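Local coordinates for lipoprotein signal peptidase (Staphylococcus aureus, PDB 6RYO) that probably cleaves signal peptides from bacterial membrane prolipoproteins as an integral-membrane aspartic endopeptidase of the A8 family, at residues I155-I158 and A159-S162; I43-Q46 and V47-I51; T55-I58 and G59-F62. One frame throughout, in Å; residues are numbered along the deposited sequence.

Overall arrangement
All three contacts are local, each formed by consecutive residues, and they differ with depth in the fold. Interaction 1 is buried near the centre of the chain, where a loop turns into helix 158-174, and includes the predicted active-site residue D160. Interaction 2, partly buried, lies along helix 31-55; its D45 reaches the backbone N of A159, so interactions 1 and 2 touch. Interaction 3 is a surface turn between that same helix and strand 61-63, its centre about 17 Å from that of interaction 1. Chemistry follows place: a capping box at the core, a salt bridge on the helix, a carboxylate-braced beta turn outside. One lipid, OLC of chain G, touches both interactions 2 and 3.

Interaction 1. Residues I155-I158 and A159-S162; sequences IFNI and ADSS. With OLC ((2R)-2,3-dihydroxypropyl (9Z)-octadec-9-enoate), chain B; OLC ((2R)-2,3-dihydroxypropyl (9Z)-octadec-9-enoate), chain C.
N157 carries its CG between the backbone N and the carbonyl carbon (chi1 50°), while D160 turns its own CG back beside its backbone N (chi1 -62°); each thus brings a side-chain oxygen to the other's backbone N, a capping box at the start of helix 158-174. N157 is the N-cap. Its OD1 accepts from D160 N at 2.9 Å, the donor arriving nearly in line with the side-chain C=O. In return D160 OD2 accepts from N157 N at 3.3 Å, on the anti side of the carboxylate and somewhat out of its plane. The amide and carboxylate planes lie 22° apart, with the acceptors N157 OD1 and D160 OD2, which are not bonded to each other, 3.0 Å apart. Outside partners hold both groups: V141 O takes N157 ND2, N130 ND2 binds D160 OD1, and a polar side chain of the bound peptide bonds to D160 OD2. This fits the predicted role of D160 as one of two active-site aspartates, the other being D142.

Beside the box, the F156 ring has one face under the lipid OLC of chain B, whose C4 stands 3.4 Å above the plane of the ring, over its centre. S161 OG lies in plane at the ring edge, 3.4 Å from F156 CE2. That hydroxyl donates to N157 O at 2.8 Å, and S161 N reaches the same oxygen from the opposite face of its carbonyl plane.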
loop_
_atom_site.group_PDB
_atom_site.type_symbol
_atom_site.label_atom_id
_atom_site.label_comp_id
_atom_site.label_asym_id
_atom_site.label_seq_id
_atom_site.Cartn_x
_atom_site.Cartn_y
_atom_site.Cartn_z
ATOM N N ILE A 155 -11.100 -7.142 1.853
ATOM C CA ILE A 155 -10.311 -6.855 3.045
ATOM C C ILE A 155 -8.930 -6.382 2.609
ATOM O O ILE A 155 -8.232 -7.072 1.858
ATOM C CB ILE A 155 -10.222 -8.091 3.950
ATOM C CG1 ILE A 155 -11.620 -8.653 4.220
ATOM C CG2 ILE A 155 -9.532 -7.752 5.259
ATOM C CD1 ILE A 155 -11.626 -9.955 4.993
ATOM N N PHE A 156 -8.533 -5.198 3.070
ATOM C CA PHE A 156 -7.260 -4.600 2.682
ATOM C C PHE A 156 -6.421 -4.295 3.924
ATOM O O PHE A 156 -6.768 -4.682 5.043
ATOM C CB PHE A 156 -7.487 -3.350 1.827
ATOM C CG PHE A 156 -8.274 -2.270 2.516
ATOM C CD1 PHE A 156 -9.659 -2.299 2.523
ATOM C CD2 PHE A 156 -7.629 -1.213 3.137
ATOM C CE1 PHE A 156 -10.385 -1.303 3.147
ATOM C CE2 PHE A 156 -8.349 -0.213 3.761
ATOM C CZ PHE A 156 -9.729 -0.258 3.762
ATOM N N ASN A 157 -5.305 -3.598 3.717
ATOM C CA ASN A 157 -4.340 -3.344 4.779
ATOM C C ASN A 157 -3.798 -1.925 4.631
ATOM O O ASN A 157 -4.295 -1.125 3.832
ATOM C CB ASN A 157 -3.228 -4.400 4.750
ATOM C CG ASN A 157 -2.620 -4.572 3.368
ATOM O OD1 ASN A 157 -2.434 -3.605 2.633
ATOM N ND2 ASN A 157 -2.317 -5.815 3.007
ATOM N N ILE A 158 -2.770 -1.611 5.422
ATOM C CA ILE A 158 -2.179 -0.276 5.394
ATOM C C ILE A 158 -1.469 -0.025 4.069
ATOM O O ILE A 158 -1.554 1.072 3.503
ATOM C CB ILE A 158 -1.228 -0.094 6.592
ATOM C CG1 ILE A 158 -1.981 -0.309 7.907
ATOM C CG2 ILE A 158 -0.595 1.282 6.562
ATOM C CD1 ILE A 158 -3.067 0.713 8.162
ATOM N N ALA A 159 -0.757 -1.032 3.553
ATOM C CA ALA A 159 -0.064 -0.877 2.276
ATOM C C ALA A 159 -1.040 -0.549 1.153
ATOM O O ALA A 159 -0.732 0.259 0.268
ATOM C CB ALA A 159 0.726 -2.144 1.948
ATOM N N ASP A 160 -2.224 -1.166 1.172
ATOM C CA ASP A 160 -3.257 -0.805 0.207
ATOM C C ASP A 160 -3.747 0.622 0.432
ATOM O O ASP A 160 -4.034 1.346 -0.529
ATOM C CB ASP A 160 -4.422 -1.792 0.289
ATOM C CG ASP A 160 -4.011 -3.209 -0.051
ATOM O OD1 ASP A 160 -3.144 -3.387 -0.932
ATOM O OD2 ASP A 160 -4.553 -4.152 0.567
ATOM N N SER A 161 -3.846 1.041 1.698
ATOM C CA SER A 161 -4.335 2.384 2.006
ATOM C C SER A 161 -3.368 3.455 1.520
ATOM O O SER A 161 -3.793 4.464 0.941
ATOM C CB SER A 161 -4.570 2.519 3.507
ATOM O OG SER A 161 -5.395 1.472 3.986
ATOM N N SER A 162 -2.069 3.262 1.760
ATOM C CA SER A 162 -1.079 4.235 1.312
ATOM C C SER A 162 -1.077 4.363 -0.208
ATOM O O SER A 162 -0.944 5.469 -0.746
ATOM C CB SER A 162 0.304 3.837 1.823
ATOM O OG SER A 162 1.305 4.714 1.338
HETATM C C10 OLC B . -7.933 4.846 4.859
HETATM C C9 OLC B . -7.652 5.029 3.587
HETATM C C11 OLC B . -9.381 4.651 5.304
HETATM C C8 OLC B . -8.776 5.049 2.554
HETATM C C24 OLC B . -7.744 -6.278 -1.243
HETATM C C12 OLC B . -9.418 3.729 6.521
HETATM C C7 OLC B . -8.352 4.280 1.306
HETATM C C13 OLC B . -10.462 2.639 6.296
HETATM C C6 OLC B . -8.816 2.830 1.421
HETATM C C14 OLC B . -11.159 2.337 7.620
HETATM C C5 OLC B . -8.435 2.086 0.145
HETATM C C4 OLC B . -8.750 0.601 0.290
HETATM C C3 OLC B . -7.999 -0.169 -0.794
HETATM C C2 OLC B . -8.768 -1.442 -1.137
HETATM C C21 OLC B . -7.479 -4.462 -2.943
HETATM C C1 OLC B . -7.875 -2.373 -1.951
HETATM C C22 OLC B . -6.835 -5.697 -2.321
HETATM O O19 OLC B . -6.983 -1.934 -2.596
HETATM O O25 OLC B . -7.680 -7.677 -1.290
HETATM O O23 OLC B . -6.628 -6.664 -3.308
HETATM O O20 OLC B . -8.115 -3.749 -1.924
HETATM C C18 OLC C . -5.974 2.924 8.342
HETATM C C10 OLC C . -0.741 7.864 4.517
HETATM C C9 OLC C . -0.416 9.118 4.757
HETATM C C17 OLC C . -5.534 3.409 6.964
HETATM C C11 OLC C . -0.160 6.738 5.370
HETATM C C8 OLC C . 0.549 9.467 5.889
HETATM C C24 OLC C . 4.206 20.822 5.007
HETATM C C16 OLC C . -5.167 4.887 7.060
HETATM C C12 OLC C . -1.017 5.485 5.210
HETATM C C7 OLC C . 0.385 10.935 6.281
HETATM C C15 OLC C . -3.810 5.010 7.747
HETATM C C13 OLC C . -2.378 5.736 5.851
HETATM C C6 OLC C . 0.894 11.841 5.161
HETATM C C14 OLC C . -2.715 4.573 6.780
HETATM C C5 OLC C . 2.334 12.261 5.446
HETATM C C4 OLC C . 2.353 13.602 6.180
HETATM C C3 OLC C . 2.924 14.678 5.258
HETATM C C2 OLC C . 3.999 15.470 6.000
HETATM C C21 OLC C . 4.487 18.606 6.117
HETATM C C1 OLC C . 4.589 16.523 5.065
HETATM C C22 OLC C . 5.138 19.963 5.859
HETATM O O19 OLC C . 4.439 16.426 3.894
HETATM O O25 OLC C . 4.945 21.853 4.415
HETATM O O23 OLC C . 5.390 20.602 7.079
HETATM O O20 OLC C . 5.306 17.605 5.588
#

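Interaction 2. Residues I43-Q46 and V47-I51; sequences IFDQ and VTKYI. With OLC ((2R)-2,3-dihydroxypropyl (9Z)-octadec-9-enoate), chain F; OLC ((2R)-2,3-dihydroxypropyl (9Z)-octadec-9-enoate), chain G.
V47 opens the second half of this stretch of helix 31-55, predicted to span the membrane, giving its backbone N to I43 O while its CG2 rests 4.2 Å from CG2 of I43, an apolar i to i+4 pair. T48 follows, with OG1 placed between its backbone N and carbonyl carbon (chi1 48°). This torsion folds the hydroxyl back on the helix, where OG1 comes within a very short and doubtful 2.5 Å of F44 O. T48 N binds F44 O at 3.1 Å, with the hydroxyl a probable second donor. The methyl T48 CG2 also reaches the lipid, 3.9 Å from C7 of OLC chain G, while F44 CB meets C13 of OLC chain F.

K49 supplies the ionic part. Extended beyond CG, its chain runs over D45 O and crosses the carboxylate of D45 at a slant, so that NZ forms a salt bridge with OD1 at 3.2 Å, on the syn lone pair. The other oxygen, OD2, lies 3.2 Å from K49 CE and bonds to A159 N at the start of helix 158-174. Y50 N binds Q46 O, and I51 turns CG2 to the lipid, 3.8 Å from C4 of OLC chain G.

F44 and I51 meet lipid chains, and T48 lies at the border, touching lipid as well as I158 and F143. D45 and K49 pack against I158 and A159 of helix 158-174, respectively. From helix 114-137, D133 takes a salt bridge from K49 NZ and a hydrogen bond from Q46 NE2, and N130 also binds K49 NZ; K49 further touches V141 and F143 of strand 140-146.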
loop_
_atom_site.group_PDB
_atom_site.type_symbol
_atom_site.label_atom_id
_atom_site.label_comp_id
_atom_site.label_asym_id
_atom_site.label_seq_id
_atom_site.Cartn_x
_atom_site.Cartn_y
_atom_site.Cartn_z
ATOM N N ILE A 43 6.738 0.585 8.393
ATOM C CA ILE A 43 6.791 0.085 9.765
ATOM C C ILE A 43 5.391 -0.257 10.260
ATOM O O ILE A 43 5.138 -1.370 10.737
ATOM C CB ILE A 43 7.478 1.111 10.688
ATOM C CG1 ILE A 43 8.972 1.201 10.374
ATOM C CG2 ILE A 43 7.277 0.738 12.149
ATOM C CD1 ILE A 43 9.732 -0.064 10.680
ATOM N N PHE A 44 4.456 0.686 10.128
ATOM C CA PHE A 44 3.106 0.461 10.634
ATOM C C PHE A 44 2.355 -0.586 9.822
ATOM O O PHE A 44 1.504 -1.293 10.369
ATOM C CB PHE A 44 2.325 1.771 10.660
ATOM C CG PHE A 44 2.589 2.606 11.879
ATOM C CD1 PHE A 44 2.093 2.223 13.114
ATOM C CD2 PHE A 44 3.331 3.772 11.794
ATOM C CE1 PHE A 44 2.334 2.984 14.240
ATOM C CE2 PHE A 44 3.574 4.539 12.917
ATOM C CZ PHE A 44 3.074 4.144 14.142
ATOM N N ASP A 45 2.641 -0.699 8.525
ATOM C CA ASP A 45 2.006 -1.750 7.736
ATOM C C ASP A 45 2.531 -3.122 8.136
ATOM O O ASP A 45 1.755 -4.065 8.326
ATOM C CB ASP A 45 2.222 -1.502 6.245
ATOM C CG ASP A 45 1.933 -2.730 5.405
ATOM O OD1 ASP A 45 2.866 -3.526 5.166
ATOM O OD2 ASP A 45 0.763 -2.912 5.005
ATOM N N GLN A 46 3.853 -3.250 8.268
ATOM C CA GLN A 46 4.435 -4.544 8.603
ATOM C C GLN A 46 4.110 -4.947 10.036
ATOM O O GLN A 46 3.878 -6.130 10.315
ATOM C CB GLN A 46 5.946 -4.513 8.377
ATOM C CG GLN A 46 6.342 -4.572 6.911
ATOM C CD GLN A 46 5.849 -5.836 6.232
ATOM O OE1 GLN A 46 5.971 -6.936 6.776
ATOM N NE2 GLN A 46 5.281 -5.686 5.040
ATOM N N VAL A 47 4.090 -3.983 10.958
ATOM C CA VAL A 47 3.766 -4.294 12.347
ATOM C C VAL A 47 2.318 -4.755 12.466
ATOM O O VAL A 47 2.036 -5.819 13.027
ATOM C CB VAL A 47 4.056 -3.087 13.255
ATOM C CG1 VAL A 47 3.374 -3.263 14.600
ATOM C CG2 VAL A 47 5.560 -2.916 13.447
ATOM N N THR A 48 1.381 -3.972 11.922
ATOM C CA THR A 48 -0.035 -4.324 12.015
ATOM C C THR A 48 -0.316 -5.667 11.353
ATOM O O THR A 48 -1.056 -6.496 11.898
ATOM C CB THR A 48 -0.895 -3.228 11.384
ATOM O OG1 THR A 48 -0.366 -2.886 10.097
ATOM C CG2 THR A 48 -0.925 -1.991 12.272
ATOM N N LYS A 49 0.248 -5.889 10.161
ATOM C CA LYS A 49 0.139 -7.194 9.514
ATOM C C LYS A 49 0.620 -8.309 10.433
ATOM O O LYS A 49 -0.014 -9.365 10.530
ATOM C CB LYS A 49 0.943 -7.208 8.214
ATOM C CG LYS A 49 0.260 -6.567 7.020
ATOM C CD LYS A 49 1.235 -6.445 5.863
ATOM C CE LYS A 49 0.531 -6.083 4.569
ATOM N NZ LYS A 49 1.502 -5.844 3.468
ATOM N N TYR A 50 1.744 -8.087 11.118
ATOM C CA TYR A 50 2.317 -9.122 11.969
ATOM C C TYR A 50 1.505 -9.327 13.242
ATOM O O TYR A 50 1.417 -10.455 13.740
ATOM C CB TYR A 50 3.764 -8.773 12.314
ATOM C CG TYR A 50 4.429 -9.766 13.239
ATOM C CD1 TYR A 50 4.525 -9.518 14.602
ATOM C CD2 TYR A 50 4.955 -10.953 12.749
ATOM C CE1 TYR A 50 5.132 -10.425 15.451
ATOM C CE2 TYR A 50 5.564 -11.866 13.591
ATOM C CZ TYR A 50 5.649 -11.596 14.940
ATOM O OH TYR A 50 6.254 -12.505 15.781
ATOM N N ILE A 51 0.923 -8.258 13.790
ATOM C CA ILE A 51 0.110 -8.400 14.994
ATOM C C ILE A 51 -1.101 -9.283 14.713
ATOM O O ILE A 51 -1.459 -10.147 15.522
ATOM C CB ILE A 51 -0.307 -7.017 15.530
ATOM C CG1 ILE A 51 0.921 -6.152 15.823
ATOM C CG2 ILE A 51 -1.156 -7.163 16.779
ATOM C CD1 ILE A 51 1.952 -6.812 16.703
HETATM C C10 OLC F . 0.068 6.918 9.932
HETATM C C9 OLC F . 1.072 7.686 9.569
HETATM C C11 OLC F . -0.026 5.478 9.433
HETATM C C8 OLC F . 2.165 7.153 8.642
HETATM C C24 OLC F . 10.187 16.414 8.898
HETATM C C12 OLC F . -1.061 4.735 10.276
HETATM C C7 OLC F . 3.128 8.269 8.231
HETATM C C13 OLC F . -0.953 3.233 10.021
HETATM C C6 OLC F . 2.771 9.586 8.921
HETATM C C14 OLC F . -1.237 2.482 11.319
HETATM C C5 OLC F . 3.799 10.654 8.560
HETATM C C4 OLC F . 5.019 10.512 9.466
HETATM C C3 OLC F . 5.634 11.889 9.695
HETATM C C2 OLC F . 6.063 12.495 8.360
HETATM C C21 OLC F . 8.133 15.436 7.858
HETATM C C1 OLC F . 6.471 13.948 8.580
HETATM C C22 OLC F . 8.673 16.550 8.754
HETATM O O19 OLC F . 5.638 14.779 8.721
HETATM O O25 OLC F . 10.807 17.640 8.620
HETATM O O23 OLC F . 8.366 17.793 8.187
HETATM O O20 OLC F . 7.823 14.309 8.628
HETATM C C10 OLC G . -6.302 0.722 11.135
HETATM C C9 OLC G . -5.429 -0.104 11.675
HETATM C C11 OLC G . -7.771 0.695 11.554
HETATM C C8 OLC G . -5.848 -1.118 12.738
HETATM C C24 OLC G . -7.843 -10.301 19.340
HETATM C C12 OLC G . -8.262 2.124 11.784
HETATM C C7 OLC G . -4.599 -1.670 13.423
HETATM C C13 OLC G . -8.881 2.675 10.501
HETATM C C6 OLC G . -4.926 -2.965 14.165
HETATM C C5 OLC G . -3.785 -3.285 15.130
HETATM C C4 OLC G . -3.817 -4.763 15.514
HETATM C C3 OLC G . -4.866 -5.002 16.598
HETATM C C2 OLC G . -4.908 -6.489 16.947
HETATM C C21 OLC G . -7.249 -7.880 19.507
HETATM C C1 OLC G . -5.669 -6.682 18.257
HETATM C C22 OLC G . -7.370 -9.193 20.278
HETATM O O19 OLC G . -5.826 -5.758 18.984
HETATM O O25 OLC G . -8.309 -11.383 20.097
HETATM O O23 OLC G . -6.126 -9.539 20.818
HETATM O O20 OLC G . -6.178 -7.940 18.606
#

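Interaction 3. Residues T55-I58 and G59-F62; sequences TMKI and GDSF. With OLC ((2R)-2,3-dihydroxypropyl (9Z)-octadec-9-enoate), chain G.
K57 and D60 hold together the compact part of this link, a type II beta turn that carries the chain from the end of helix 31-55 into strand 61-63. D60 N donates to K57 O at 3.1 Å and closes the turn. With CG beside its own backbone N (chi1 -70°), D60 swings its carboxylate back so that OD2 accepts from K57 N at 3.2 Å, the donor standing above the carboxylate plane. Through these two bonds D60 braces the turn with backbone and side chain alike. G59 takes the third position with positive phi (98°), as is usual for glycine in a type II turn. G59 and D60 bond by their backbones to S73 of the neighbouring strand 69-76, tying the turn to the sheet, and M56 bends at chi3 to set its terminal CE 3.4 Å from D60 O.

Away from the turn's bonds the contact slackens toward solvent. I58 and K57 are exposed; the lysine bends at chi2 and chi3, and its NZ stays 4.7 Å from D60 OD2, probably close enough for a weak electrostatic attraction at most. On the strand side, C21 of OLC chain G stands over one face of the F62 ring, toward its rim, 3.6 Å from F62 CZ.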
loop_
_atom_site.group_PDB
_atom_site.type_symbol
_atom_site.label_atom_id
_atom_site.label_comp_id
_atom_site.label_asym_id
_atom_site.label_seq_id
_atom_site.Cartn_x
_atom_site.Cartn_y
_atom_site.Cartn_z
ATOM N N THR A 55 -1.878 -13.009 16.624
ATOM C CA THR A 55 -2.930 -12.970 17.630
ATOM C C THR A 55 -4.222 -13.636 17.189
ATOM O O THR A 55 -5.097 -13.861 18.033
ATOM C CB THR A 55 -3.244 -11.521 18.035
ATOM O OG1 THR A 55 -3.187 -10.670 16.882
ATOM C CG2 THR A 55 -2.266 -11.033 19.083
ATOM N N MET A 56 -4.370 -13.963 15.908
ATOM C CA MET A 56 -5.645 -14.423 15.381
ATOM C C MET A 56 -5.426 -15.623 14.472
ATOM O O MET A 56 -4.295 -16.003 14.157
ATOM C CB MET A 56 -6.366 -13.307 14.615
ATOM C CG MET A 56 -6.558 -12.027 15.411
ATOM S SD MET A 56 -7.206 -10.684 14.402
ATOM C CE MET A 56 -8.760 -11.392 13.861
ATOM N N LYS A 57 -6.537 -16.221 14.057
ATOM C CA LYS A 57 -6.566 -17.289 13.073
ATOM C C LYS A 57 -7.304 -16.804 11.834
ATOM O O LYS A 57 -8.059 -15.829 11.881
ATOM C CB LYS A 57 -7.246 -18.538 13.640
ATOM C CG LYS A 57 -6.600 -19.065 14.902
ATOM C CD LYS A 57 -7.641 -19.585 15.876
ATOM C CE LYS A 57 -8.453 -20.720 15.274
ATOM N NZ LYS A 57 -9.473 -21.225 16.236
ATOM N N ILE A 58 -7.063 -17.484 10.710
ATOM C CA ILE A 58 -7.741 -17.124 9.471
ATOM C C ILE A 58 -9.244 -17.264 9.665
ATOM O O ILE A 58 -9.735 -18.308 10.113
ATOM C CB ILE A 58 -7.250 -17.998 8.308
ATOM C CG1 ILE A 58 -5.737 -18.212 8.394
ATOM C CG2 ILE A 58 -7.615 -17.354 6.979
ATOM C CD1 ILE A 58 -4.925 -16.986 8.085
ATOM N N GLY A 59 -9.984 -16.207 9.329
ATOM C CA GLY A 59 -11.421 -16.186 9.466
ATOM C C GLY A 59 -11.926 -15.517 10.728
ATOM O O GLY A 59 -13.086 -15.089 10.758
ATOM N N ASP A 60 -11.096 -15.417 11.763
ATOM C CA ASP A 60 -11.502 -14.735 12.983
ATOM C C ASP A 60 -11.740 -13.252 12.712
ATOM O O ASP A 60 -11.192 -12.667 11.775
ATOM C CB ASP A 60 -10.446 -14.909 14.073
ATOM C CG ASP A 60 -10.382 -16.331 14.600
ATOM O OD1 ASP A 60 -11.262 -17.143 14.242
ATOM O OD2 ASP A 60 -9.450 -16.636 15.375
ATOM N N SER A 61 -12.575 -12.645 13.553
ATOM C CA SER A 61 -12.948 -11.249 13.376
ATOM C C SER A 61 -13.368 -10.665 14.717
ATOM O O SER A 61 -14.167 -11.273 15.436
ATOM C CB SER A 61 -14.084 -11.112 12.355
ATOM O OG SER A 61 -14.428 -9.753 12.144
ATOM N N PHE A 62 -12.826 -9.493 15.048
ATOM C CA PHE A 62 -13.222 -8.751 16.237
ATOM C C PHE A 62 -13.453 -7.294 15.860
ATOM O O PHE A 62 -12.789 -6.753 14.971
ATOM C CB PHE A 62 -12.173 -8.872 17.367
ATOM C CG PHE A 62 -11.135 -7.779 17.369
ATOM C CD1 PHE A 62 -11.276 -6.674 18.195
ATOM C CD2 PHE A 62 -10.011 -7.867 16.567
ATOM C CE1 PHE A 62 -10.325 -5.672 18.206
ATOM C CE2 PHE A 62 -9.054 -6.867 16.576
ATOM C CZ PHE A 62 -9.213 -5.768 17.396
HETATM C C10 OLC G . -6.302 0.722 11.135
HETATM C C9 OLC G . -5.429 -0.104 11.675
HETATM C C11 OLC G . -7.771 0.695 11.554
HETATM C C8 OLC G . -5.848 -1.118 12.738
HETATM C C24 OLC G . -7.843 -10.301 19.340
HETATM C C12 OLC G . -8.262 2.124 11.784
HETATM C C7 OLC G . -4.599 -1.670 13.423
HETATM C C13 OLC G . -8.881 2.675 10.501
HETATM C C6 OLC G . -4.926 -2.965 14.165
HETATM C C5 OLC G . -3.785 -3.285 15.130
HETATM C C4 OLC G . -3.817 -4.763 15.514
HETATM C C3 OLC G . -4.866 -5.002 16.598
HETATM C C2 OLC G . -4.908 -6.489 16.947
HETATM C C21 OLC G . -7.249 -7.880 19.507
HETATM C C1 OLC G . -5.669 -6.682 18.257
HETATM C C22 OLC G . -7.370 -9.193 20.278
HETATM O O19 OLC G . -5.826 -5.758 18.984
HETATM O O25 OLC G . -8.309 -11.383 20.097
HETATM O O23 OLC G . -6.126 -9.539 20.818
HETATM O O20 OLC G . -6.178 -7.940 18.606
#